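Local coordinates for AB hydrolase-1 domain-containing protein (Parabacteroides distasonis, PDB 4Q34) that is of unknown function but belongs to the alpha/beta hydrolase family and is probably an esterase, at residues L77-C82 with L312-L317; R115-I120 with D248-T253; A215-L220 with W262-R267; G280-V285 with H318-D323. One frame throughout, in Å; residues are numbered along the deposited sequence. Where two conformers were deposited one is given.

Three of the contacts are partly buried: contact 1 pairs an arginine-serine bond with an apolar touch, in contact 2 an arginine grips a backbone oxygen with a leucine methyl over its face, and contact 3 has no hydrogen bond between its segments and rests on an arginine laid over a ring. Contact 4 is a surface contact made by one salt bridge. Contacts 1 and 4 share helix 306-319 and its C-terminal turn, and their centres are 14 Å apart. Contacts 2 and 3, also 14 Å apart between centres, touch through W262 and T263 of helix 257-277, which meet the loop carrying L250 and P251. L266 of that helix packs on V285, so contacts 3 and 4 adjoin.

Contact 1: residues L77-C82 with L312-L317; sequences LRRRFC and LLSEWL
A single extended arginine spans this contact: even where the two backbones come closest, at R79 and S314, their CA atoms are 8.9 Å apart. The R79 chain runs extended from CG to NE and presents the edge of its guanidinium, with NH1 donating to S314 OG at 3.0 Å. The hydroxyl oxygen lies exactly in the guanidinium plane, and the N-H...O angle is 152°. The same group forms a salt bridge through NH2 with D311, one turn earlier on helix 306-319, so two partners from one helix fix its rotation. Deeper in, F81 and L317, both buried, complete the contact without polar atoms: the far end of the ring, CZ, meets the L317 branch CD1 at 3.9 Å, approached obliquely. R79 and F81 flank R80, whose positive phi makes it the C-prime residue of a Schellman motif ending helix 72-78, with R80 N bonded to L77 O at 3.0 Å. Helix 306-319 thus lies against the C-terminal turn of helix 72-78, while its L313 packs on both F76 of that helix and strand 192-198, and W316 reaches the same strand.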
loop_
_atom_site.group_PDB
_atom_site.type_symbol
_atom_site.label_atom_id
_atom_site.label_comp_id
_atom_site.label_asym_id
_atom_site.label_seq_id
_atom_site.Cartn_x
_atom_site.Cartn_y
_atom_site.Cartn_z
ATOM N N LEU A 77 -2.599 10.106 15.206
ATOM C CA LEU A 77 -1.469 9.506 15.908
ATOM C C LEU A 77 -0.878 10.518 16.882
ATOM O O LEU A 77 -0.573 10.172 18.031
ATOM C CB LEU A 77 -0.400 9.071 14.893
ATOM C CG LEU A 77 0.817 8.374 15.491
ATOM C CD1 LEU A 77 0.394 7.111 16.218
ATOM C CD2 LEU A 77 1.818 8.082 14.379
ATOM N N ARG A 78 -0.755 11.762 16.444
ATOM C CA ARG A 78 -0.234 12.839 17.307
ATOM C C ARG A 78 -1.131 13.085 18.521
ATOM O O ARG A 78 -0.654 13.443 19.616
ATOM C CB ARG A 78 -0.028 14.119 16.494
ATOM C CG ARG A 78 0.674 15.186 17.298
ATOM C CD ARG A 78 1.045 16.372 16.416
ATOM N NE ARG A 78 2.109 16.006 15.482
ATOM C CZ ARG A 78 1.951 15.879 14.170
ATOM N NH1 ARG A 78 0.791 16.177 13.603
ATOM N NH2 ARG A 78 2.992 15.513 13.431
ATOM N N ARG A 79 -2.412 12.869 18.346
ATOM C CA ARG A 79 -3.419 12.995 19.397
ATOM C C ARG A 79 -3.572 11.752 20.272
ATOM O O ARG A 79 -4.527 11.628 21.038
ATOM C CB ARG A 79 -4.742 13.380 18.745
ATOM C CG ARG A 79 -4.684 14.747 18.089
ATOM C CD ARG A 79 -5.948 15.166 17.362
ATOM N NE ARG A 79 -5.692 16.446 16.679
ATOM C CZ ARG A 79 -6.608 17.344 16.342
ATOM N NH1 ARG A 79 -7.906 17.141 16.583
ATOM N NH2 ARG A 79 -6.199 18.463 15.743
ATOM N N ARG A 80 -2.636 10.832 20.090
ATOM C CA ARG A 80 -2.440 9.640 20.911
ATOM C C ARG A 80 -3.414 8.506 20.671
ATOM O O ARG A 80 -3.642 7.709 21.564
ATOM C CB ARG A 80 -2.365 9.990 22.397
ATOM C CG ARG A 80 -1.223 10.932 22.735
ATOM C CD ARG A 80 -0.831 10.842 24.220
ATOM N NE ARG A 80 -1.894 10.217 25.022
ATOM C CZ ARG A 80 -2.901 10.848 25.628
ATOM N NH1 ARG A 80 -3.012 12.172 25.599
ATOM N NH2 ARG A 80 -3.796 10.140 26.292
ATOM N N PHE A 81 -4.012 8.458 19.479
ATOM C CA PHE A 81 -4.790 7.298 19.078
ATOM C C PHE A 81 -3.893 6.307 18.316
ATOM O O PHE A 81 -3.080 6.710 17.463
ATOM C CB PHE A 81 -5.951 7.664 18.159
ATOM C CG PHE A 81 -7.041 8.474 18.805
ATOM C CD1 PHE A 81 -6.929 9.860 18.861
ATOM C CD2 PHE A 81 -8.185 7.869 19.324
ATOM C CE1 PHE A 81 -7.934 10.620 19.421
ATOM C CE2 PHE A 81 -9.209 8.633 19.858
ATOM C CZ PHE A 81 -9.072 10.020 19.899
ATOM N N CYS A 82 -4.106 5.010 18.579
ATOM C CA CYS A 82 -3.658 3.964 17.656
ATOM C C CYS A 82 -4.426 4.119 16.377
ATOM O O CYS A 82 -5.657 4.253 16.417
ATOM C CB CYS A 82 -3.873 2.546 18.192
ATOM S SG CYS A 82 -3.023 2.249 19.737
ATOM N N LEU A 312 -13.443 18.612 14.939
ATOM C CA LEU A 312 -14.855 18.246 15.060
ATOM C C LEU A 312 -14.980 16.790 15.419
ATOM O O LEU A 312 -15.758 16.424 16.310
ATOM C CB LEU A 312 -15.629 18.473 13.760
ATOM C CG LEU A 312 -16.082 19.890 13.460
ATOM C CD1 LEU A 312 -16.653 19.854 12.055
ATOM C CD2 LEU A 312 -17.100 20.367 14.487
ATOM N N LEU A 313 -14.224 15.951 14.726
ATOM C CA LEU A 313 -14.227 14.546 15.062
ATOM C C LEU A 313 -13.706 14.292 16.504
ATOM O O LEU A 313 -14.317 13.512 17.259
ATOM C CB LEU A 313 -13.431 13.721 14.037
ATOM C CG LEU A 313 -13.368 12.209 14.289
ATOM C CD1 LEU A 313 -14.729 11.542 14.428
ATOM C CD2 LEU A 313 -12.527 11.563 13.199
ATOM N N SER A 314 -12.591 14.901 16.877
ATOM C CA SER A 314 -12.050 14.728 18.257
ATOM C C SER A 314 -13.102 15.122 19.297
ATOM O O SER A 314 -13.229 14.511 20.324
ATOM C CB SER A 314 -10.811 15.582 18.493
ATOM O OG SER A 314 -9.674 15.073 17.822
ATOM N N GLU A 315 -13.844 16.196 19.026
ATOM C CA GLU A 315 -14.851 16.653 19.930
ATOM C C GLU A 315 -15.931 15.577 20.145
ATOM O O GLU A 315 -16.323 15.271 21.267
ATOM C CB GLU A 315 -15.464 18.004 19.408
ATOM C CG GLU A 315 -16.598 18.557 20.258
ATOM C CD GLU A 315 -17.133 19.897 19.745
ATOM O OE1 GLU A 315 -17.759 19.858 18.692
ATOM O OE2 GLU A 315 -16.943 20.932 20.424
ATOM N N TRP A 316 -16.436 15.036 19.043
ATOM C CA TRP A 316 -17.468 13.991 19.105
ATOM C C TRP A 316 -16.948 12.772 19.838
ATOM O O TRP A 316 -17.620 12.214 20.688
ATOM C CB TRP A 316 -17.871 13.617 17.699
ATOM C CG TRP A 316 -18.996 12.699 17.622
ATOM C CD1 TRP A 316 -20.313 12.988 17.787
ATOM C CD2 TRP A 316 -18.922 11.304 17.340
ATOM N NE1 TRP A 316 -21.062 11.834 17.638
ATOM C CE2 TRP A 316 -20.240 10.799 17.364
ATOM C CE3 TRP A 316 -17.872 10.433 17.099
ATOM C CZ2 TRP A 316 -20.536 9.453 17.097
ATOM C CZ3 TRP A 316 -18.172 9.097 16.825
ATOM C CH2 TRP A 316 -19.504 8.641 16.835
ATOM N N LEU A 317 -15.753 12.349 19.474
ATOM C CA LEU A 317 -15.151 11.188 20.130
ATOM C C LEU A 317 -15.108 11.455 21.633
ATOM O O LEU A 317 -15.431 10.584 22.439
ATOM C CB LEU A 317 -13.764 10.927 19.579
ATOM C CG LEU A 317 -13.662 10.428 18.140
ATOM C CD1 LEU A 317 -12.207 10.425 17.667
ATOM C CD2 LEU A 317 -14.324 9.070 17.993
#

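Contact 2: residues R115-I120 with D248-T253; sequences RFRVGI and DNLPET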
loop_
_atom_site.group_PDB
_atom_site.type_symbol
_atom_site.label_atom_id
_atom_site.label_comp_id
_atom_site.label_asym_id
_atom_site.label_seq_id
_atom_site.Cartn_x
_atom_site.Cartn_y
_atom_site.Cartn_z
ATOM N N ARG A 115 -17.450 14.835 -9.538
ATOM C CA ARG A 115 -18.074 13.921 -8.595
ATOM C C ARG A 115 -17.613 14.180 -7.158
ATOM O O ARG A 115 -18.379 14.007 -6.209
ATOM C CB ARG A 115 -17.690 12.484 -8.975
ATOM C CG ARG A 115 -18.134 11.420 -8.009
ATOM C CD ARG A 115 -19.642 11.445 -7.827
ATOM N NE ARG A 115 -20.141 10.247 -7.146
ATOM C CZ ARG A 115 -21.440 9.979 -7.004
ATOM N NH1 ARG A 115 -22.354 10.817 -7.482
ATOM N NH2 ARG A 115 -21.820 8.859 -6.413
ATOM N N PHE A 116 -16.355 14.588 -7.021
ATOM C CA PHE A 116 -15.748 14.895 -5.717
ATOM C C PHE A 116 -15.983 16.330 -5.247
ATOM O O PHE A 116 -15.562 16.713 -4.152
ATOM C CB PHE A 116 -14.249 14.573 -5.745
ATOM C CG PHE A 116 -13.937 13.090 -5.874
ATOM C CD1 PHE A 116 -14.891 12.118 -5.528
ATOM C CD2 PHE A 116 -12.699 12.670 -6.334
ATOM C CE1 PHE A 116 -14.594 10.769 -5.598
ATOM C CE2 PHE A 116 -12.405 11.319 -6.409
ATOM C CZ PHE A 116 -13.341 10.373 -6.026
ATOM N N ARG A 117 -16.644 17.106 -6.111
ATOM C CA ARG A 117 -17.054 18.461 -5.837
ATOM C C ARG A 117 -15.850 19.364 -5.569
ATOM O O ARG A 117 -15.885 20.257 -4.728
ATOM C CB ARG A 117 -18.084 18.489 -4.724
ATOM C CG ARG A 117 -19.313 17.620 -4.990
ATOM C CD ARG A 117 -20.568 18.001 -4.176
ATOM N NE ARG A 117 -20.200 18.331 -2.798
ATOM C CZ ARG A 117 -19.895 17.447 -1.863
ATOM N NH1 ARG A 117 -19.950 16.149 -2.121
ATOM N NH2 ARG A 117 -19.461 17.861 -0.688
ATOM N N VAL A 118 -14.801 19.182 -6.349
ATOM C CA VAL A 118 -13.696 20.151 -6.360
ATOM C C VAL A 118 -14.147 21.355 -7.187
ATOM O O VAL A 118 -13.766 22.475 -6.915
ATOM C CB VAL A 118 -12.412 19.551 -6.959
ATOM C CG1 VAL A 118 -11.264 20.547 -6.943
ATOM C CG2 VAL A 118 -12.007 18.306 -6.180
ATOM N N GLY A 119 -15.012 21.098 -8.155
ATOM C CA GLY A 119 -15.481 22.155 -9.061
ATOM C C GLY A 119 -16.240 21.548 -10.219
ATOM O O GLY A 119 -16.534 20.368 -10.238
ATOM N N ILE A 120 -16.571 22.371 -11.195
ATOM C CA ILE A 120 -17.091 21.864 -12.459
ATOM C C ILE A 120 -15.951 22.044 -13.449
ATOM O O ILE A 120 -15.644 23.174 -13.891
ATOM C CB ILE A 120 -18.337 22.625 -12.951
ATOM C CG1 ILE A 120 -19.432 22.632 -11.871
ATOM C CG2 ILE A 120 -18.849 22.005 -14.247
ATOM C CD1 ILE A 120 -19.852 21.257 -11.413
ATOM N N ASP A 248 -19.548 20.787 1.359
ATOM C CA ASP A 248 -20.191 21.986 0.779
ATOM C C ASP A 248 -20.382 21.820 -0.715
ATOM O O ASP A 248 -20.065 20.782 -1.288
ATOM C CB ASP A 248 -19.266 23.171 1.084
ATOM C CG ASP A 248 -19.993 24.486 1.193
ATOM O OD1 ASP A 248 -21.178 24.566 0.796
ATOM O OD2 ASP A 248 -19.344 25.447 1.679
ATOM N N ASN A 249 -20.903 22.865 -1.375
ATOM C CA ASN A 249 -21.200 22.813 -2.817
ATOM C C ASN A 249 -22.112 21.645 -3.199
ATOM O O ASN A 249 -22.042 21.126 -4.290
ATOM C CB ASN A 249 -19.916 22.850 -3.644
ATOM C CG ASN A 249 -19.099 24.096 -3.357
ATOM O OD1 ASN A 249 -18.006 24.044 -2.748
ATOM N ND2 ASN A 249 -19.666 25.229 -3.690
ATOM N N LEU A 250 -23.057 21.350 -2.314
ATOM C CA LEU A 250 -24.137 20.445 -2.647
ATOM C C LEU A 250 -25.110 21.225 -3.511
ATOM O O LEU A 250 -25.660 22.183 -3.043
ATOM C CB LEU A 250 -24.806 19.976 -1.354
ATOM C CG LEU A 250 -23.892 19.173 -0.405
ATOM C CD1 LEU A 250 -24.679 18.824 0.863
ATOM C CD2 LEU A 250 -23.339 17.920 -1.034
ATOM N N PRO A 251 -25.341 20.802 -4.753
ATOM C CA PRO A 251 -26.173 21.648 -5.604
ATOM C C PRO A 251 -27.681 21.581 -5.227
ATOM O O PRO A 251 -28.149 20.585 -4.703
ATOM C CB PRO A 251 -25.913 21.086 -7.005
ATOM C CG PRO A 251 -25.501 19.667 -6.768
ATOM C CD PRO A 251 -24.742 19.687 -5.495
ATOM N N GLU A 252 -28.444 22.622 -5.546
ATOM C CA GLU A 252 -29.871 22.684 -5.192
ATOM C C GLU A 252 -30.753 22.007 -6.237
ATOM O O GLU A 252 -31.880 21.597 -5.936
ATOM C CB GLU A 252 -30.308 24.138 -5.042
ATOM C CG GLU A 252 -29.675 24.828 -3.848
ATOM C CD GLU A 252 -30.020 26.300 -3.817
ATOM O OE1 GLU A 252 -31.201 26.618 -3.532
ATOM O OE2 GLU A 252 -29.117 27.126 -4.101
ATOM N N THR A 253 -30.243 21.901 -7.459
ATOM C CA THR A 253 -30.978 21.245 -8.530
ATOM C C THR A 253 -30.186 20.100 -9.064
ATOM O O THR A 253 -28.981 20.008 -8.855
ATOM C CB THR A 253 -31.295 22.200 -9.709
ATOM O OG1 THR A 253 -30.151 22.318 -10.585
ATOM C CG2 THR A 253 -31.698 23.553 -9.188
HETATM O O HOH W 1 -16.922 21.557 -2.582
#
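R117 holds the backbone oxygen of D248 side-on with two nitrogens, joining the Schellman turn after helix 109-115 to the loop that follows strand 242-246 of the alpha/beta hydrolase sheet. NE donates to D248 O at 2.9 Å, almost head-on to the carbonyl (C=O...N 162°). NH2 reaches D248 O at 3.0 Å and uses a lone pair in the carbonyl plane, so one oxygen takes both bonds, lying close to the guanidinium plane. Over one face of that plane sits L250: its CD2 is 3.6 Å from R117 CZ and covers the centre of the group. The oxygen is thus gripped at the edge while a methyl blocks movement off one face. A bend in the arginine at chi3 (-41°) turns the guanidinium toward the loop, and R117 CD comes within 3.5 Å of N249 O. Farther out, R117 NH1 forms a salt bridge with E199, and L250 is backed by W262, T263 and L266 of helix 257-277. The positive phi of R117 ends the helix, and within the loop D248 OD1 accepts N249 N from above its carboxylate plane. A water lies between the R117 backbone and the N249 side chain, 2.7 Å from R117 O and 2.7 Å from N249 OD1.

Contact 3: residues A215-L220 with W262-R267; sequences AKFITL and WTRRLR
F217 and R264 carry this contact, with R265 alongside on the same helix. The aliphatic part of R264 lies on one face of the F217 ring: CD is 3.4 Å from the ring centroid, a CH-pi contact over the face, and R264 CB comes to 3.5 Å from F217 CZ. The arginine bends at chi3 (100°), which carries the guanidinium back past CG and CB of F217, the two side chains sliding by each other in opposite directions. R264 CZ is therefore 4.8 Å from the ring centroid, an off-centre cation-pi contact with guanidinium and ring planes 40° apart. F217 reaches this place with its ring between the backbone N and the carbonyl carbon (chi1 67°). With an alanine here, R264 would probably lose the surface on which its CB, CD and charged end rest, and the guanidinium would be set free to turn. R265 adds a lesser touch, its NH2 lying 3.6 Å from T219 CG2 where the two chains cross at about a right angle. That nitrogen is also tied by a salt bridge to E225, and T219 OG1 is bonded to K223 O. The CH-pi and off-centre cation-pi contacts join the excursion between strands 204-207 and 226-229 to helix 257-277, one of the helices flanking the central sheet of this alpha/beta hydrolase fold.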
loop_
_atom_site.group_PDB
_atom_site.type_symbol
_atom_site.label_atom_id
_atom_site.label_comp_id
_atom_site.label_asym_id
_atom_site.label_seq_id
_atom_site.Cartn_x
_atom_site.Cartn_y
_atom_site.Cartn_z
ATOM N N ALA A 215 -35.310 7.639 -0.434
ATOM C CA ALA A 215 -34.343 6.531 -0.555
ATOM C C ALA A 215 -34.467 5.740 -1.849
ATOM O O ALA A 215 -33.648 4.849 -2.132
ATOM C CB ALA A 215 -34.540 5.571 0.620
ATOM N N LYS A 216 -35.539 6.004 -2.587
ATOM C CA LYS A 216 -35.919 5.151 -3.699
ATOM C C LYS A 216 -35.253 5.548 -5.007
ATOM O O LYS A 216 -35.477 4.897 -6.029
ATOM C CB LYS A 216 -37.441 5.131 -3.848
ATOM C CG LYS A 216 -38.144 4.396 -2.709
ATOM C CD LYS A 216 -39.625 4.146 -2.992
ATOM C CE LYS A 216 -40.249 3.222 -1.958
ATOM N NZ LYS A 216 -41.350 3.858 -1.184
ATOM N N PHE A 217 -34.423 6.592 -4.992
ATOM C CA PHE A 217 -33.736 6.977 -6.223
ATOM C C PHE A 217 -32.685 5.913 -6.538
ATOM O O PHE A 217 -32.173 5.254 -5.629
ATOM C CB PHE A 217 -33.187 8.414 -6.175
ATOM C CG PHE A 217 -32.061 8.633 -5.194
ATOM C CD1 PHE A 217 -32.317 8.838 -3.832
ATOM C CD2 PHE A 217 -30.743 8.684 -5.636
ATOM C CE1 PHE A 217 -31.280 9.065 -2.940
ATOM C CE2 PHE A 217 -29.704 8.913 -4.745
ATOM C CZ PHE A 217 -29.971 9.107 -3.394
ATOM N N ILE A 218 -32.465 5.682 -7.833
ATOM C CA ILE A 218 -31.471 4.729 -8.345
ATOM C C ILE A 218 -30.268 5.546 -8.771
ATOM O O ILE A 218 -30.408 6.540 -9.506
ATOM C CB ILE A 218 -31.977 3.938 -9.581
ATOM N N THR A 219 -29.095 5.136 -8.317
ATOM C CA THR A 219 -27.877 5.880 -8.599
ATOM C C THR A 219 -27.417 5.702 -10.024
ATOM O O THR A 219 -27.955 4.877 -10.760
ATOM C CB THR A 219 -26.718 5.429 -7.704
ATOM O OG1 THR A 219 -26.739 4.008 -7.579
ATOM C CG2 THR A 219 -26.836 6.046 -6.352
ATOM N N LEU A 220 -26.402 6.492 -10.389
ATOM C CA LEU A 220 -25.638 6.311 -11.629
ATOM C C LEU A 220 -25.013 4.901 -11.691
ATOM O O LEU A 220 -24.887 4.306 -12.766
ATOM C CB LEU A 220 -24.556 7.392 -11.730
ATOM C CG LEU A 220 -25.042 8.841 -11.874
ATOM C CD1 LEU A 220 -23.888 9.806 -11.630
ATOM C CD2 LEU A 220 -25.682 9.077 -13.240
ATOM N N TRP A 262 -25.082 13.732 -4.004
ATOM C CA TRP A 262 -24.628 14.063 -2.650
ATOM C C TRP A 262 -25.681 14.875 -1.899
ATOM O O TRP A 262 -25.905 14.687 -0.729
ATOM C CB TRP A 262 -23.254 14.764 -2.645
ATOM C CG TRP A 262 -22.214 13.957 -3.310
ATOM C CD1 TRP A 262 -21.553 14.248 -4.481
ATOM C CD2 TRP A 262 -21.702 12.691 -2.861
ATOM N NE1 TRP A 262 -20.667 13.243 -4.783
ATOM C CE2 TRP A 262 -20.727 12.280 -3.799
ATOM C CE3 TRP A 262 -21.970 11.866 -1.753
ATOM C CZ2 TRP A 262 -20.055 11.059 -3.694
ATOM C CZ3 TRP A 262 -21.248 10.650 -1.623
ATOM C CH2 TRP A 262 -20.309 10.272 -2.587
ATOM N N THR A 263 -26.335 15.804 -2.575
ATOM C CA THR A 263 -27.475 16.470 -1.969
ATOM C C THR A 263 -28.555 15.524 -1.500
ATOM O O THR A 263 -29.101 15.709 -0.414
ATOM C CB THR A 263 -28.109 17.442 -2.994
ATOM O OG1 THR A 263 -27.060 18.261 -3.522
ATOM C CG2 THR A 263 -29.146 18.299 -2.361
ATOM N N ARG A 264 -28.909 14.564 -2.353
ATOM C CA ARG A 264 -29.915 13.544 -2.004
ATOM C C ARG A 264 -29.464 12.720 -0.805
ATOM O O ARG A 264 -30.296 12.366 0.053
ATOM C CB ARG A 264 -30.169 12.555 -3.150
ATOM C CG ARG A 264 -30.394 13.170 -4.522
ATOM C CD ARG A 264 -30.711 12.071 -5.534
ATOM N NE ARG A 264 -32.137 12.002 -5.758
ATOM C CZ ARG A 264 -32.772 12.551 -6.786
ATOM N NH1 ARG A 264 -32.109 13.185 -7.750
ATOM N NH2 ARG A 264 -34.084 12.451 -6.857
ATOM N N ARG A 265 -28.160 12.441 -0.738
ATOM C CA ARG A 265 -27.600 11.637 0.359
ATOM C C ARG A 265 -27.671 12.363 1.701
ATOM O O ARG A 265 -28.038 11.761 2.711
ATOM C CB ARG A 265 -26.184 11.181 0.026
ATOM C CG ARG A 265 -26.283 10.017 -0.945
ATOM C CD ARG A 265 -24.964 9.748 -1.619
ATOM N NE ARG A 265 -25.099 8.521 -2.379
ATOM C CZ ARG A 265 -24.215 8.096 -3.253
ATOM N NH1 ARG A 265 -23.131 8.806 -3.531
ATOM N NH2 ARG A 265 -24.450 6.941 -3.858
ATOM N N LEU A 266 -27.380 13.668 1.707
ATOM C CA LEU A 266 -27.528 14.459 2.916
ATOM C C LEU A 266 -28.958 14.350 3.427
ATOM O O LEU A 266 -29.173 14.025 4.594
ATOM C CB LEU A 266 -27.118 15.917 2.691
ATOM C CG LEU A 266 -27.332 16.840 3.889
ATOM C CD1 LEU A 266 -26.668 16.317 5.135
ATOM C CD2 LEU A 266 -26.896 18.275 3.583
ATOM N N ARG A 267 -29.921 14.575 2.533
ATOM C CA ARG A 267 -31.345 14.537 2.861
ATOM C C ARG A 267 -31.710 13.166 3.437
ATOM O O ARG A 267 -32.384 13.058 4.447
ATOM C CB ARG A 267 -32.168 14.840 1.593
ATOM C CG ARG A 267 -33.678 14.896 1.762
ATOM C CD ARG A 267 -34.393 14.847 0.396
ATOM N NE ARG A 267 -33.639 15.517 -0.657
ATOM C CZ ARG A 267 -33.835 15.326 -1.957
ATOM N NH1 ARG A 267 -34.755 14.477 -2.375
ATOM N NH2 ARG A 267 -33.107 15.988 -2.838
#

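Contact 4: residues G280-V285 with H318-D323; sequences GGDVTV and HTKALD
D282 and K320 meet because D282 carries CG trans to its amide nitrogen (chi1 -180°), while the K320 chain folds once at chi2 (-60°) and then runs straight to NZ. They approach from opposite directions and form a salt bridge between the chain entering the edge strand around 283-287 of the alpha/beta hydrolase sheet and the Schellman turn closing helix 306-319. K320 NZ lies 2.8 Å from D282 OD2 on its syn lone pair, and a weak second bond runs from NZ to OD1 at 3.2 Å, so the ammonium faces both oxygens unequally. K320 CE follows 3.5 Å from OD2. An alanine in place of D282 would probably leave the K320 ammonium without its carboxylate mate and its chain freer to swing at the surface. Side chains of D282 and K320 both touch P241, just before strand 242-246. T284, next but one along, has its CB on the same side, and a water joins its OG1 at 2.7 Å and, weakly, K320 NZ. V283 turns the other way, onto A273 and L276 of helix 257-277. Beyond K320, A321 has positive phi and its N bonds to H318 O at 2.9 Å. The chain then turns across the helix end, and H318 ND1 donates, in the ring plane, to D323 OD2 at 2.8 Å.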
loop_
_atom_site.group_PDB
_atom_site.type_symbol
_atom_site.label_atom_id
_atom_site.label_comp_id
_atom_site.label_asym_id
_atom_site.label_seq_id
_atom_site.Cartn_x
_atom_site.Cartn_y
_atom_site.Cartn_z
ATOM N N GLY A 280 -34.416 4.903 19.687
ATOM C CA GLY A 280 -33.414 4.886 20.761
ATOM C C GLY A 280 -31.960 5.004 20.343
ATOM O O GLY A 280 -31.052 4.823 21.180
ATOM N N GLY A 281 -31.709 5.282 19.063
ATOM C CA GLY A 281 -30.347 5.400 18.586
ATOM C C GLY A 281 -29.692 6.731 18.931
ATOM O O GLY A 281 -30.278 7.579 19.590
ATOM N N ASP A 282 -28.475 6.882 18.434
ATOM C CA ASP A 282 -27.647 8.059 18.647
ATOM C C ASP A 282 -26.896 8.353 17.357
ATOM O O ASP A 282 -25.699 8.051 17.244
ATOM C CB ASP A 282 -26.676 7.782 19.782
ATOM C CG ASP A 282 -25.778 8.953 20.079
ATOM O OD1 ASP A 282 -25.975 10.033 19.483
ATOM O OD2 ASP A 282 -24.881 8.793 20.921
ATOM N N VAL A 283 -27.620 8.922 16.381
ATOM C CA VAL A 283 -27.066 9.241 15.095
ATOM C C VAL A 283 -27.123 10.749 14.886
ATOM O O VAL A 283 -28.165 11.346 15.067
ATOM C CB VAL A 283 -27.856 8.539 13.977
ATOM C CG1 VAL A 283 -27.201 8.785 12.640
ATOM C CG2 VAL A 283 -28.010 7.049 14.287
ATOM N N THR A 284 -25.992 11.316 14.525
ATOM C CA THR A 284 -25.840 12.768 14.310
ATOM C C THR A 284 -25.407 12.955 12.878
ATOM O O THR A 284 -24.492 12.269 12.406
ATOM C CB THR A 284 -24.757 13.317 15.255
ATOM O OG1 THR A 284 -25.126 13.052 16.622
ATOM C CG2 THR A 284 -24.572 14.815 15.089
ATOM N N VAL A 285 -26.061 13.884 12.181
ATOM C CA VAL A 285 -25.658 14.249 10.856
ATOM C C VAL A 285 -25.276 15.712 10.855
ATOM O O VAL A 285 -26.070 16.535 11.278
ATOM C CB VAL A 285 -26.770 14.016 9.846
ATOM C CG1 VAL A 285 -26.310 14.391 8.448
ATOM C CG2 VAL A 285 -27.221 12.562 9.897
ATOM N N HIS A 318 -14.766 12.693 22.027
ATOM C CA HIS A 318 -14.686 13.003 23.427
ATOM C C HIS A 318 -16.055 12.913 24.108
ATOM O O HIS A 318 -16.182 12.327 25.190
ATOM C CB HIS A 318 -14.096 14.382 23.620
ATOM C CG HIS A 318 -13.948 14.740 25.043
ATOM N ND1 HIS A 318 -12.984 14.171 25.841
ATOM C CD2 HIS A 318 -14.722 15.489 25.853
ATOM C CE1 HIS A 318 -13.131 14.628 27.073
ATOM N NE2 HIS A 318 -14.174 15.435 27.099
ATOM N N THR A 319 -17.092 13.458 23.470
ATOM C CA THR A 319 -18.407 13.487 24.124
ATOM C C THR A 319 -19.016 12.092 24.234
ATOM O O THR A 319 -19.928 11.878 25.027
ATOM C CB THR A 319 -19.408 14.413 23.400
ATOM O OG1 THR A 319 -19.650 13.896 22.097
ATOM C CG2 THR A 319 -18.912 15.819 23.334
ATOM N N LYS A 320 -18.569 11.171 23.381
ATOM C CA LYS A 320 -19.008 9.790 23.448
ATOM C C LYS A 320 -18.065 8.919 24.286
ATOM O O LYS A 320 -18.242 7.692 24.378
ATOM C CB LYS A 320 -19.182 9.221 22.034
ATOM C CG LYS A 320 -20.068 10.022 21.117
ATOM C CD LYS A 320 -21.465 10.182 21.602
ATOM C CE LYS A 320 -22.242 11.107 20.669
ATOM N NZ LYS A 320 -23.597 11.292 21.222
ATOM N N ALA A 321 -17.108 9.543 24.967
ATOM C CA ALA A 321 -16.181 8.812 25.836
ATOM C C ALA A 321 -15.401 7.725 25.076
ATOM O O ALA A 321 -15.121 6.632 25.590
ATOM C CB ALA A 321 -16.918 8.235 27.047
ATOM N N LEU A 322 -15.005 8.048 23.857
ATOM C CA LEU A 322 -14.247 7.156 23.008
ATOM C C LEU A 322 -12.762 7.545 22.878
ATOM O O LEU A 322 -12.064 6.967 22.052
ATOM C CB LEU A 322 -14.874 7.106 21.612
ATOM C CG LEU A 322 -16.360 6.750 21.516
ATOM C CD1 LEU A 322 -16.942 7.187 20.176
ATOM C CD2 LEU A 322 -16.574 5.284 21.718
ATOM N N ASP A 323 -12.303 8.511 23.669
ATOM C CA ASP A 323 -10.927 8.975 23.639
ATOM C C ASP A 323 -10.184 8.655 24.930
ATOM O O ASP A 323 -10.525 7.731 25.696
ATOM C CB ASP A 323 -10.859 10.484 23.299
ATOM C CG ASP A 323 -11.481 11.357 24.331
ATOM O OD1 ASP A 323 -12.074 10.842 25.295
ATOM O OD2 ASP A 323 -11.408 12.602 24.146
ATOM O OXT ASP A 323 -9.196 9.333 25.298
HETATM O O HOH W 2 -23.587 13.627 18.820
#